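Local atomic coordinates of glycosyltransferase Gtf1 (Streptococcus pneumoniae, PDB entry 4PQG), a protein that belongs to the GT-B glycosyltransferases and carries an extended antiparallel beta-sheet domain in addition to its two Rossmann-like domains. Residues A[50-55]-A[147-152]; A[70-75]-A[172-177]; A[245-250]-A[271-276]; A[262-267]-A[295-300]. All blocks are in the same frame, centred on the assembly; numbering follows the deposited sequence.

From the N terminus, residues 50-55 follow the second strand of a seven-stranded parallel sheet, and interaction 1 joins them to 147-152, closing a loop of 91 residues. Interaction 2 opens inside that loop at 70-75 and closes beyond it at 172-177, across 96 residues that hold most of the extended antiparallel sheet, so the two cross. Together they tie strand 70-72 at the edge of the seven-stranded sheet to the extended sheet, touching through Met-50 against Tyr-74. Interactions 3 (245-250 with 271-276, 20 residues between) and 4 (262-267 with 295-300, 27 between) follow in series and cross each other. Both lie in the domain of the seven-stranded sheet and share packing of Phe-274 against Trp-266 and Phe-298.

Interaction 1. Residues A[50-55]-A[147-152]; sequences MILADN and KDYFSY
Leu-52 lies over a face of the Tyr-149 ring, a CH-pi contact at the seam between the Rossmann-like parallel sheet and the extended antiparallel sheet. Its CD2 methyl stands 4.1 Å from the centroid of the Tyr-149 ring and only 15° off the ring normal. The two side chains cross at about a right angle. Three carbons of the leucine touch the ring: besides CD2, CB comes 3.7 Å from Tyr-149 CE1, and the other methyl, CD1, lies 4.1 Å from Tyr-149 CE2. A branched aliphatic chain suits this place, because several carbons can cover one flat ring at once. The backbone joins in, with Leu-52 O 3.3 Å from Tyr-149 CE1; that oxygen accepts a hydrogen bond from Gln-134 NE2 on the neighbouring strand 133-140.

In the second shell, Tyr-149 OH is hydrogen-bonded to Glu-158 OE1 of strand 154-163, which helps to hold the phenol end of the ring in place against Leu-52. A tyrosine fits here since its ring can be buried while its hydroxyl finds a polar partner. Further along the pair, Asn-55 works as an N-cap: OD1 takes the N-H of Gln-57 at the start of helix 56-63, while ND2 gives a bond to Ala-83 O. With CG anti to the backbone N (chi1 -179°), the amide reaches across to the end of strand 143-150, where it meets Ser-151 by plain packing, Asn-55 ND2 lying 3.8 Å from Ser-151 CB.

Interaction 2. Residues A[70-75]-A[172-177]; sequences VIWLYN and RTFYNE
The Phe-174 ring takes Tyr-74 CB over one face and Trp-72 at its edge. Tyr-74 CB sits 4.0 Å from the centroid of the Phe-174 ring, 28° off the normal, close enough for a CH-pi contact. At the edge, Phe-174 CE1 comes 3.7 Å from Trp-72 CH2. The pair is offset edge-to-face, the edge of Phe-174 turned toward the face of the Trp-72 six-membered ring, with the centroids of Trp-72 and Phe-174 5.8 Å apart and the planes at 71°. The Tyr-74 ring is nearly parallel to that of Phe-174 but slid so far along that they barely overlap. The indole has its own neighbours: Tyr-74 CB and Asn-75 N both lie above one face, toward the rim.

These three side chains make an aromatic cluster linking strand 70-72, the outermost strand of the parallel Rossmann-like sheet, and the short helix after it to strand 166-175 of the extended antiparallel sheet. Phenylalanine, which touches both partners, suits this place, being flat and without a polar group to satisfy. Trp-72 CG is anti to the backbone N (chi1 179°), which carries the indole out toward the other sheet.

The polar ends find partners around the cluster. Trp-72 NE1 is hydrogen-bonded to Asp-49 O, and Tyr-74 OH, at the end that leads away from Phe-174, is hydrogen-bonded to both Glu-192 and Lys-205. Tyr-74 O, 3.9 Å from Phe-174 CD1, is hydrogen-bonded to Tyr-183 OH.

Interaction 3. Residues A[245-250]-A[271-276]; sequences LAVVVH and DYQFTN. With NAG (2-acetamido-2-deoxy-beta-D-glucopyranose), chain D.
Val-247, a buried residue of strand 244-248, turns its side chain to the helix and touches Gln-273 with both methyls. These bear on the same side of the glutamine stem, CG1 and CG2 of Val-247 each 4.0 Å from Gln-273 CG, and the two side chains cross at about a right angle. The glutamine chain bends at chi2 (92°), and it can offer methylenes to the strand and still place its NE2 on Tyr-269 O in a hydrogen bond. Val-249 continues the contact: its CG2 meets the edge of the Phe-274 ring near the ring plane, 4.0 Å from Phe-274 CZ. The Phe-274 ring also meets that of Phe-283 on strand 282-285. At the segment's end His-250 turns to 2-acetamido-2-deoxy-beta-D-glucopyranose, its ND1 2.8 Å from O6 of the sugar in a nearly straight hydrogen bond (171°) in the ring plane. NE2, across the ring, is held by Asp-227 OD1, which fixes the imidazole's rotation. Strand 244-248, helix 271-275 and strand 282-285 form a beta-alpha-beta unit of the Rossmann-like fold, and the loop after the first strand meets the sugar, which Glu-412 and the backbone N-H groups of 413-415 also hold.

Interaction 4. Residues A[262-267]-A[295-300]; sequences DYILWN and QEQFAK
Gln-297 OE1 accepts a hydrogen bond from His-253 NE2 and at the same time lies at the edge of the Trp-266 indole, near the ring plane and 3.8 Å from Trp-266 CZ3. The histidine thereby helps to fix the amide where the loop 262-267 packs on helix 288-301. The chain of Gln-297 is extended beyond CG and slides past the tryptophan in the opposite direction, its amide plane turned 79° from the indole, while its CB stands 3.9 Å from Trp-266 CH2.

Ile-264 crosses the same glutamine at about a right angle. Its CG1 is anti to the backbone N (chi1 -173°), which carries CD1 out over the face of the amide, 3.5 Å from Gln-297 CD and 3.6 Å from Gln-297 NE2. A long apolar branch is apt there, as it can cover the flat amide while OE1 keeps its bond to His-253. Trp-266 reaches on to the helix: its six-membered ring lies obliquely to Phe-298, centroids 5.9 Å apart, and its ring also makes an edge-to-face pair with Phe-274. The broad indole thus spans two helices at once. Nearby, Lys-300 NZ forms a salt bridge with Glu-261. The arrangement packs the long connection after strand 244-248 onto a helix flanking the parallel sheet of the Rossmann-like domain, within the GT-B fold.

Interaction 1. Residues A[50-55]-A[147-152]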
# COMPACT_ATOMS: atom_id res chain seq x y z
N MET A 50 0.88 -14.44 0.62
CA MET A 50 1.98 -15.14 -0.02
C MET A 50 2.59 -14.21 -1.10
O MET A 50 1.91 -13.82 -2.06
CB MET A 50 1.48 -16.46 -0.63
CG MET A 50 2.52 -17.22 -1.46
SD MET A 50 3.87 -17.80 -0.41
CE MET A 50 3.03 -19.02 0.61
N ILE A 51 3.84 -13.81 -0.90
CA ILE A 51 4.56 -12.89 -1.81
C ILE A 51 5.82 -13.61 -2.27
O ILE A 51 6.76 -13.78 -1.47
CB ILE A 51 5.02 -11.60 -1.07
CG1 ILE A 51 3.87 -10.92 -0.31
CG2 ILE A 51 5.73 -10.64 -2.03
CD1 ILE A 51 2.76 -10.38 -1.17
N LEU A 52 5.86 -14.00 -3.55
CA LEU A 52 6.96 -14.76 -4.11
C LEU A 52 7.50 -14.14 -5.40
O LEU A 52 8.65 -14.37 -5.77
CB LEU A 52 6.53 -16.22 -4.36
CG LEU A 52 6.37 -17.08 -3.08
CD1 LEU A 52 5.85 -18.47 -3.40
CD2 LEU A 52 7.67 -17.17 -2.28
N ALA A 53 6.66 -13.34 -6.06
CA ALA A 53 7.05 -12.69 -7.33
C ALA A 53 8.24 -11.77 -7.10
O ALA A 53 9.07 -11.57 -8.00
CB ALA A 53 5.87 -11.92 -7.90
N ASP A 54 8.31 -11.22 -5.89
CA ASP A 54 9.44 -10.42 -5.43
C ASP A 54 9.91 -10.93 -4.09
O ASP A 54 9.12 -11.52 -3.35
CB ASP A 54 8.99 -8.98 -5.23
CG ASP A 54 8.70 -8.28 -6.53
OD1 ASP A 54 9.67 -7.98 -7.26
OD2 ASP A 54 7.51 -8.06 -6.83
N ASN A 55 11.17 -10.67 -3.77
CA ASN A 55 11.65 -10.78 -2.40
C ASN A 55 10.94 -9.70 -1.56
O ASN A 55 11.06 -8.52 -1.86
CB ASN A 55 13.17 -10.57 -2.35
CG ASN A 55 13.75 -10.70 -0.95
OD1 ASN A 55 13.03 -10.63 0.05
ND2 ASN A 55 15.08 -10.88 -0.88
N LYS A 147 10.36 -24.50 -8.59
CA LYS A 147 10.79 -23.12 -8.50
C LYS A 147 11.40 -22.86 -7.14
O LYS A 147 10.79 -23.17 -6.10
CB LYS A 147 9.62 -22.15 -8.68
CG LYS A 147 9.03 -22.07 -10.06
CD LYS A 147 8.11 -20.85 -10.19
CE LYS A 147 7.18 -20.99 -11.39
NZ LYS A 147 6.17 -19.89 -11.49
N ASP A 148 12.59 -22.27 -7.14
CA ASP A 148 13.26 -21.89 -5.90
C ASP A 148 13.27 -20.37 -5.80
O ASP A 148 13.36 -19.69 -6.82
CB ASP A 148 14.70 -22.39 -5.89
CG ASP A 148 14.82 -23.90 -5.71
OD1 ASP A 148 13.83 -24.58 -5.38
OD2 ASP A 148 15.95 -24.39 -5.88
N TYR A 149 13.19 -19.88 -4.56
CA TYR A 149 13.15 -18.45 -4.25
C TYR A 149 14.28 -18.10 -3.27
O TYR A 149 14.46 -18.80 -2.28
CB TYR A 149 11.79 -18.11 -3.64
CG TYR A 149 10.67 -18.34 -4.63
CD1 TYR A 149 10.27 -17.33 -5.50
CD2 TYR A 149 10.04 -19.59 -4.73
CE1 TYR A 149 9.27 -17.55 -6.45
CE2 TYR A 149 9.03 -19.82 -5.67
CZ TYR A 149 8.66 -18.79 -6.52
OH TYR A 149 7.65 -18.99 -7.43
N PHE A 150 15.02 -17.01 -3.54
CA PHE A 150 16.29 -16.71 -2.85
C PHE A 150 16.37 -15.32 -2.22
O PHE A 150 15.89 -14.33 -2.81
CB PHE A 150 17.48 -16.86 -3.82
CG PHE A 150 17.53 -18.17 -4.56
CD1 PHE A 150 18.08 -19.31 -3.98
CD2 PHE A 150 17.04 -18.26 -5.86
CE1 PHE A 150 18.13 -20.51 -4.67
CE2 PHE A 150 17.07 -19.46 -6.55
CZ PHE A 150 17.62 -20.59 -5.95
N SER A 151 16.96 -15.25 -1.03
CA SER A 151 17.40 -13.98 -0.41
C SER A 151 18.92 -14.09 -0.30
O SER A 151 19.60 -13.98 -1.32
CB SER A 151 16.73 -13.71 0.95
OG SER A 151 16.87 -14.82 1.84
N TYR A 152 19.46 -14.39 0.88
CA TYR A 152 20.89 -14.76 0.99
C TYR A 152 21.08 -16.28 0.85
O TYR A 152 22.20 -16.76 0.71
CB TYR A 152 21.53 -14.25 2.28
CG TYR A 152 20.85 -14.68 3.58
CD1 TYR A 152 21.31 -15.79 4.31
CD2 TYR A 152 19.79 -13.94 4.11
CE1 TYR A 152 20.69 -16.16 5.51
CE2 TYR A 152 19.18 -14.30 5.31
CZ TYR A 152 19.64 -15.40 6.01
OH TYR A 152 18.99 -15.73 7.19

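Interaction 2. Residues A[70-75]-A[172-177]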
# COMPACT_ATOMS: atom_id res chain seq x y z
N VAL A 70 10.15 -5.77 9.94
CA VAL A 70 9.33 -6.54 9.00
C VAL A 70 9.13 -7.99 9.42
O VAL A 70 10.11 -8.69 9.68
CB VAL A 70 9.91 -6.48 7.57
CG1 VAL A 70 9.14 -7.39 6.62
CG2 VAL A 70 9.89 -5.04 7.07
N ILE A 71 7.87 -8.42 9.49
CA ILE A 71 7.53 -9.85 9.63
C ILE A 71 6.69 -10.30 8.43
O ILE A 71 5.70 -9.66 8.07
CB ILE A 71 6.74 -10.14 10.93
CG1 ILE A 71 7.66 -9.97 12.14
CG2 ILE A 71 6.19 -11.56 10.90
CD1 ILE A 71 6.99 -10.06 13.50
N TRP A 72 7.14 -11.37 7.78
CA TRP A 72 6.37 -12.02 6.73
C TRP A 72 5.89 -13.31 7.31
O TRP A 72 6.68 -14.11 7.82
CB TRP A 72 7.20 -12.23 5.46
CG TRP A 72 6.45 -12.93 4.34
CD1 TRP A 72 5.10 -12.80 3.99
CD2 TRP A 72 6.98 -13.91 3.39
NE1 TRP A 72 4.78 -13.61 2.93
CE2 TRP A 72 5.87 -14.29 2.52
CE3 TRP A 72 8.23 -14.49 3.19
CZ2 TRP A 72 6.02 -15.21 1.49
CZ3 TRP A 72 8.37 -15.41 2.14
CH2 TRP A 72 7.29 -15.77 1.33
N LEU A 73 4.57 -13.50 7.30
CA LEU A 73 3.94 -14.69 7.89
C LEU A 73 4.69 -16.01 7.59
O LEU A 73 4.99 -16.80 8.51
CB LEU A 73 2.47 -14.78 7.46
CG LEU A 73 1.69 -16.09 7.72
CD1 LEU A 73 1.48 -16.34 9.21
CD2 LEU A 73 0.36 -16.09 6.98
N TYR A 74 4.99 -16.26 6.32
CA TYR A 74 5.50 -17.58 5.89
C TYR A 74 6.97 -17.81 6.29
O TYR A 74 7.40 -18.93 6.50
CB TYR A 74 5.26 -17.77 4.38
CG TYR A 74 3.78 -17.80 4.05
CD1 TYR A 74 3.06 -19.00 4.09
CD2 TYR A 74 3.08 -16.61 3.73
CE1 TYR A 74 1.71 -19.04 3.80
CE2 TYR A 74 1.73 -16.63 3.44
CZ TYR A 74 1.05 -17.85 3.50
OH TYR A 74 -0.29 -17.91 3.25
N ASN A 75 7.71 -16.72 6.39
CA ASN A 75 9.13 -16.72 6.79
C ASN A 75 9.33 -16.86 8.31
O ASN A 75 10.37 -17.35 8.77
CB ASN A 75 9.76 -15.39 6.31
CG ASN A 75 11.14 -15.15 6.88
OD1 ASN A 75 11.31 -14.32 7.77
ND2 ASN A 75 12.12 -15.91 6.40
N ARG A 172 4.45 -26.33 -1.60
CA ARG A 172 5.42 -25.29 -1.29
C ARG A 172 6.14 -25.67 -0.02
O ARG A 172 5.49 -26.03 0.96
CB ARG A 172 4.72 -23.97 -1.02
CG ARG A 172 4.15 -23.31 -2.23
CD ARG A 172 4.15 -21.81 -2.00
NE ARG A 172 3.53 -21.14 -3.13
CZ ARG A 172 2.26 -20.76 -3.19
NH1 ARG A 172 1.42 -20.96 -2.18
NH2 ARG A 172 1.81 -20.15 -4.29
N THR A 173 7.46 -25.57 -0.01
CA THR A 173 8.23 -25.91 1.19
C THR A 173 9.06 -24.69 1.59
O THR A 173 9.62 -24.03 0.72
CB THR A 173 9.15 -27.14 0.96
OG1 THR A 173 8.35 -28.31 0.76
CG2 THR A 173 10.09 -27.39 2.16
N PHE A 174 9.11 -24.40 2.88
CA PHE A 174 9.93 -23.32 3.43
C PHE A 174 11.10 -23.89 4.23
O PHE A 174 10.93 -24.88 4.96
CB PHE A 174 9.09 -22.32 4.24
CG PHE A 174 8.23 -21.43 3.38
CD1 PHE A 174 8.67 -20.15 3.02
CD2 PHE A 174 7.01 -21.88 2.87
CE1 PHE A 174 7.90 -19.35 2.19
CE2 PHE A 174 6.24 -21.08 2.04
CZ PHE A 174 6.69 -19.80 1.70
N TYR A 175 12.26 -23.26 4.08
CA TYR A 175 13.52 -23.77 4.63
C TYR A 175 14.11 -22.90 5.73
O TYR A 175 13.80 -21.68 5.84
CB TYR A 175 14.57 -23.90 3.52
CG TYR A 175 14.14 -24.82 2.42
CD1 TYR A 175 14.35 -26.19 2.52
CD2 TYR A 175 13.53 -24.31 1.27
CE1 TYR A 175 13.93 -27.05 1.52
CE2 TYR A 175 13.12 -25.15 0.25
CZ TYR A 175 13.32 -26.53 0.39
OH TYR A 175 12.91 -27.38 -0.61
N ASN A 176 14.96 -23.54 6.54
CA ASN A 176 15.89 -22.83 7.42
C ASN A 176 17.19 -22.51 6.69
O ASN A 176 17.43 -23.01 5.59
CB ASN A 176 16.19 -23.67 8.68
CG ASN A 176 15.09 -23.57 9.73
OD1 ASN A 176 14.32 -22.61 9.78
ND2 ASN A 176 15.03 -24.57 10.59
N GLU A 177 18.05 -21.69 7.31
CA GLU A 177 19.35 -21.34 6.72
C GLU A 177 20.19 -22.53 6.27
O GLU A 177 20.82 -22.47 5.20
CB GLU A 177 20.18 -20.51 7.70
CG GLU A 177 19.68 -19.10 7.89
CD GLU A 177 20.64 -18.27 8.72
OE1 GLU A 177 21.40 -18.84 9.54
OE2 GLU A 177 20.64 -17.04 8.56

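Interaction 3. Residues A[245-250]-A[271-276]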
# COMPACT_ATOMS: atom_id res chain seq x y z
N LEU A 245 -5.99 -4.44 21.31
CA LEU A 245 -6.34 -4.51 19.91
C LEU A 245 -6.87 -3.15 19.43
O LEU A 245 -7.84 -2.62 19.97
CB LEU A 245 -7.40 -5.60 19.68
CG LEU A 245 -7.95 -5.75 18.26
CD1 LEU A 245 -6.84 -6.18 17.30
CD2 LEU A 245 -9.12 -6.71 18.20
N ALA A 246 -6.21 -2.60 18.41
CA ALA A 246 -6.68 -1.39 17.75
C ALA A 246 -6.98 -1.72 16.28
O ALA A 246 -6.29 -2.55 15.68
CB ALA A 246 -5.63 -0.29 17.85
N VAL A 247 -8.03 -1.10 15.75
CA VAL A 247 -8.40 -1.25 14.33
C VAL A 247 -8.30 0.13 13.68
O VAL A 247 -8.93 1.10 14.13
CB VAL A 247 -9.82 -1.82 14.15
CG1 VAL A 247 -10.31 -1.68 12.70
CG2 VAL A 247 -9.88 -3.26 14.62
N VAL A 248 -7.48 0.23 12.63
CA VAL A 248 -7.37 1.47 11.88
C VAL A 248 -8.38 1.47 10.75
O VAL A 248 -8.45 0.50 9.98
CB VAL A 248 -5.95 1.68 11.33
CG1 VAL A 248 -5.84 3.01 10.61
CG2 VAL A 248 -4.95 1.65 12.46
N VAL A 249 -9.17 2.54 10.68
CA VAL A 249 -10.14 2.77 9.62
C VAL A 249 -9.45 3.64 8.56
O VAL A 249 -9.03 4.76 8.86
CB VAL A 249 -11.41 3.46 10.15
CG1 VAL A 249 -12.43 3.67 9.04
CG2 VAL A 249 -12.01 2.66 11.31
N HIS A 250 -9.29 3.12 7.35
CA HIS A 250 -8.51 3.83 6.33
C HIS A 250 -9.27 4.66 5.33
O HIS A 250 -8.91 5.82 5.06
CB HIS A 250 -7.58 2.87 5.62
CG HIS A 250 -6.43 2.41 6.47
ND1 HIS A 250 -5.35 3.17 6.68
CD2 HIS A 250 -6.24 1.23 7.17
CE1 HIS A 250 -4.49 2.51 7.47
NE2 HIS A 250 -5.03 1.31 7.76
N ASP A 271 -16.77 -4.39 8.09
CA ASP A 271 -18.00 -5.01 8.56
C ASP A 271 -17.74 -5.94 9.74
O ASP A 271 -18.49 -5.93 10.74
CB ASP A 271 -18.68 -5.78 7.44
CG ASP A 271 -19.95 -6.44 7.90
OD1 ASP A 271 -20.90 -5.69 8.25
OD2 ASP A 271 -20.00 -7.69 7.94
N TYR A 272 -16.69 -6.76 9.62
CA TYR A 272 -16.37 -7.70 10.69
C TYR A 272 -15.97 -6.96 11.97
O TYR A 272 -16.48 -7.25 13.06
CB TYR A 272 -15.24 -8.68 10.28
CG TYR A 272 -14.97 -9.65 11.41
CD1 TYR A 272 -15.78 -10.77 11.60
CD2 TYR A 272 -13.95 -9.41 12.34
CE1 TYR A 272 -15.57 -11.64 12.65
CE2 TYR A 272 -13.72 -10.29 13.39
CZ TYR A 272 -14.55 -11.39 13.54
OH TYR A 272 -14.36 -12.27 14.57
N GLN A 273 -15.04 -6.02 11.83
CA GLN A 273 -14.52 -5.29 12.98
C GLN A 273 -15.61 -4.47 13.71
O GLN A 273 -15.60 -4.39 14.94
CB GLN A 273 -13.34 -4.39 12.60
CG GLN A 273 -12.21 -5.11 11.88
CD GLN A 273 -12.35 -5.06 10.36
OE1 GLN A 273 -13.31 -5.59 9.78
NE2 GLN A 273 -11.40 -4.41 9.71
N PHE A 274 -16.55 -3.91 12.94
CA PHE A 274 -17.62 -3.07 13.48
C PHE A 274 -18.69 -3.93 14.15
O PHE A 274 -19.19 -3.60 15.24
CB PHE A 274 -18.23 -2.17 12.37
CG PHE A 274 -17.30 -1.09 11.86
CD1 PHE A 274 -16.09 -0.81 12.51
CD2 PHE A 274 -17.65 -0.32 10.76
CE1 PHE A 274 -15.25 0.20 12.05
CE2 PHE A 274 -16.83 0.71 10.30
CZ PHE A 274 -15.62 0.96 10.94
N THR A 275 -19.03 -5.06 13.53
CA THR A 275 -19.95 -6.06 14.11
C THR A 275 -19.44 -6.51 15.49
O THR A 275 -20.22 -6.61 16.44
CB THR A 275 -20.10 -7.28 13.18
OG1 THR A 275 -20.69 -6.85 11.94
CG2 THR A 275 -20.99 -8.36 13.80
N ASN A 276 -18.13 -6.71 15.59
CA ASN A 276 -17.51 -7.20 16.81
C ASN A 276 -16.67 -6.14 17.53
O ASN A 276 -15.58 -6.43 18.04
CB ASN A 276 -16.65 -8.43 16.46
CG ASN A 276 -17.48 -9.56 15.90
OD1 ASN A 276 -18.21 -10.23 16.63
ND2 ASN A 276 -17.41 -9.76 14.58
C1 NAG D . -6.68 4.99 1.83
C2 NAG D . -7.75 6.05 1.62
C3 NAG D . -6.86 7.29 1.78
C4 NAG D . -6.02 7.24 3.07
C5 NAG D . -5.30 5.87 3.20
C6 NAG D . -4.37 5.74 4.41
C7 NAG D . -9.54 6.36 -0.01
C8 NAG D . -9.89 6.30 -1.47
N2 NAG D . -8.29 6.04 0.28
O1 NAG D . -6.64 3.83 1.05
O3 NAG D . -7.60 8.50 1.69
O4 NAG D . -5.07 8.27 3.01
O5 NAG D . -6.33 4.88 3.19
O6 NAG D . -5.19 5.75 5.55
O7 NAG D . -10.39 6.68 0.84

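Interaction 4. Residues A[262-267]-A[295-300]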
# COMPACT_ATOMS: atom_id res chain seq x y z
N ASP A 262 -32.82 3.15 9.46
CA ASP A 262 -32.90 1.89 10.19
C ASP A 262 -31.81 0.86 9.87
O ASP A 262 -31.61 -0.09 10.63
CB ASP A 262 -34.28 1.26 10.01
CG ASP A 262 -35.38 2.15 10.55
OD1 ASP A 262 -35.21 2.67 11.67
OD2 ASP A 262 -36.39 2.36 9.85
N TYR A 263 -31.11 1.08 8.76
CA TYR A 263 -30.15 0.12 8.23
C TYR A 263 -28.88 0.82 7.78
O TYR A 263 -28.92 1.84 7.08
CB TYR A 263 -30.78 -0.62 7.05
CG TYR A 263 -29.82 -1.42 6.20
CD1 TYR A 263 -29.39 -2.69 6.59
CD2 TYR A 263 -29.35 -0.91 4.98
CE1 TYR A 263 -28.51 -3.43 5.80
CE2 TYR A 263 -28.46 -1.64 4.19
CZ TYR A 263 -28.05 -2.89 4.59
OH TYR A 263 -27.17 -3.61 3.79
N ILE A 264 -27.74 0.25 8.15
CA ILE A 264 -26.47 0.74 7.64
C ILE A 264 -25.72 -0.39 6.91
O ILE A 264 -25.74 -1.54 7.35
CB ILE A 264 -25.59 1.34 8.76
CG1 ILE A 264 -24.34 1.99 8.15
CG2 ILE A 264 -25.24 0.30 9.82
CD1 ILE A 264 -23.74 3.11 8.98
N LEU A 265 -25.08 -0.04 5.80
CA LEU A 265 -24.18 -0.95 5.13
C LEU A 265 -22.76 -0.42 5.31
O LEU A 265 -22.44 0.64 4.80
CB LEU A 265 -24.53 -1.11 3.63
CG LEU A 265 -23.52 -1.83 2.72
CD1 LEU A 265 -23.40 -3.32 3.06
CD2 LEU A 265 -23.90 -1.67 1.25
N TRP A 266 -21.95 -1.16 6.07
CA TRP A 266 -20.54 -0.86 6.28
C TRP A 266 -19.76 -1.15 5.02
O TRP A 266 -20.20 -1.95 4.20
CB TRP A 266 -19.98 -1.75 7.39
CG TRP A 266 -20.65 -1.61 8.74
CD1 TRP A 266 -21.24 -2.62 9.51
CD2 TRP A 266 -20.80 -0.39 9.55
NE1 TRP A 266 -21.73 -2.12 10.68
CE2 TRP A 266 -21.50 -0.79 10.78
CE3 TRP A 266 -20.45 0.95 9.39
CZ2 TRP A 266 -21.82 0.12 11.78
CZ3 TRP A 266 -20.76 1.86 10.42
CH2 TRP A 266 -21.43 1.45 11.58
N ASN A 267 -18.60 -0.51 4.86
CA ASN A 267 -17.55 -0.92 3.92
C ASN A 267 -17.18 -2.37 4.26
O ASN A 267 -16.98 -2.70 5.45
CB ASN A 267 -16.34 -0.00 4.12
CG ASN A 267 -15.17 -0.27 3.15
OD1 ASN A 267 -14.85 -1.40 2.82
ND2 ASN A 267 -14.49 0.81 2.76
N GLN A 295 -18.81 7.47 15.38
CA GLN A 295 -19.37 7.41 16.74
C GLN A 295 -20.90 7.40 16.70
O GLN A 295 -21.53 6.52 17.30
CB GLN A 295 -18.83 8.54 17.63
CG GLN A 295 -19.03 8.24 19.11
CD GLN A 295 -18.04 7.21 19.63
OE1 GLN A 295 -16.85 7.47 19.68
NE2 GLN A 295 -18.54 6.02 20.00
N GLU A 296 -21.48 8.35 15.98
CA GLU A 296 -22.92 8.43 15.79
C GLU A 296 -23.50 7.14 15.24
O GLU A 296 -24.57 6.69 15.68
CB GLU A 296 -23.30 9.60 14.86
CG GLU A 296 -22.99 10.98 15.43
CD GLU A 296 -23.18 12.12 14.42
OE1 GLU A 296 -23.36 11.85 13.21
OE2 GLU A 296 -23.14 13.30 14.84
N GLN A 297 -22.82 6.54 14.26
CA GLN A 297 -23.37 5.33 13.63
C GLN A 297 -23.33 4.14 14.57
O GLN A 297 -24.24 3.32 14.58
CB GLN A 297 -22.68 5.04 12.30
CG GLN A 297 -23.08 6.03 11.21
CD GLN A 297 -22.12 6.06 10.05
OE1 GLN A 297 -20.96 5.67 10.17
NE2 GLN A 297 -22.61 6.50 8.91
N PHE A 298 -22.27 4.04 15.38
CA PHE A 298 -22.21 3.00 16.41
C PHE A 298 -23.41 3.10 17.36
O PHE A 298 -24.06 2.09 17.68
CB PHE A 298 -20.87 3.04 17.16
CG PHE A 298 -19.81 2.17 16.52
CD1 PHE A 298 -20.04 0.81 16.32
CD2 PHE A 298 -18.61 2.71 16.10
CE1 PHE A 298 -19.09 -0.01 15.71
CE2 PHE A 298 -17.65 1.91 15.52
CZ PHE A 298 -17.89 0.55 15.32
N ALA A 299 -23.73 4.33 17.76
CA ALA A 299 -24.85 4.59 18.67
C ALA A 299 -26.19 4.33 18.01
O ALA A 299 -27.09 3.78 18.63
CB ALA A 299 -24.78 6.01 19.20
N LYS A 300 -26.31 4.69 16.73
CA LYS A 300 -27.59 4.58 16.02
C LYS A 300 -27.91 3.15 15.56
O LYS A 300 -29.07 2.72 15.59
CB LYS A 300 -27.59 5.54 14.83
CG LYS A 300 -28.96 5.85 14.26
CD LYS A 300 -28.84 6.39 12.84
CE LYS A 300 -29.89 7.43 12.54
NZ LYS A 300 -31.26 6.87 12.68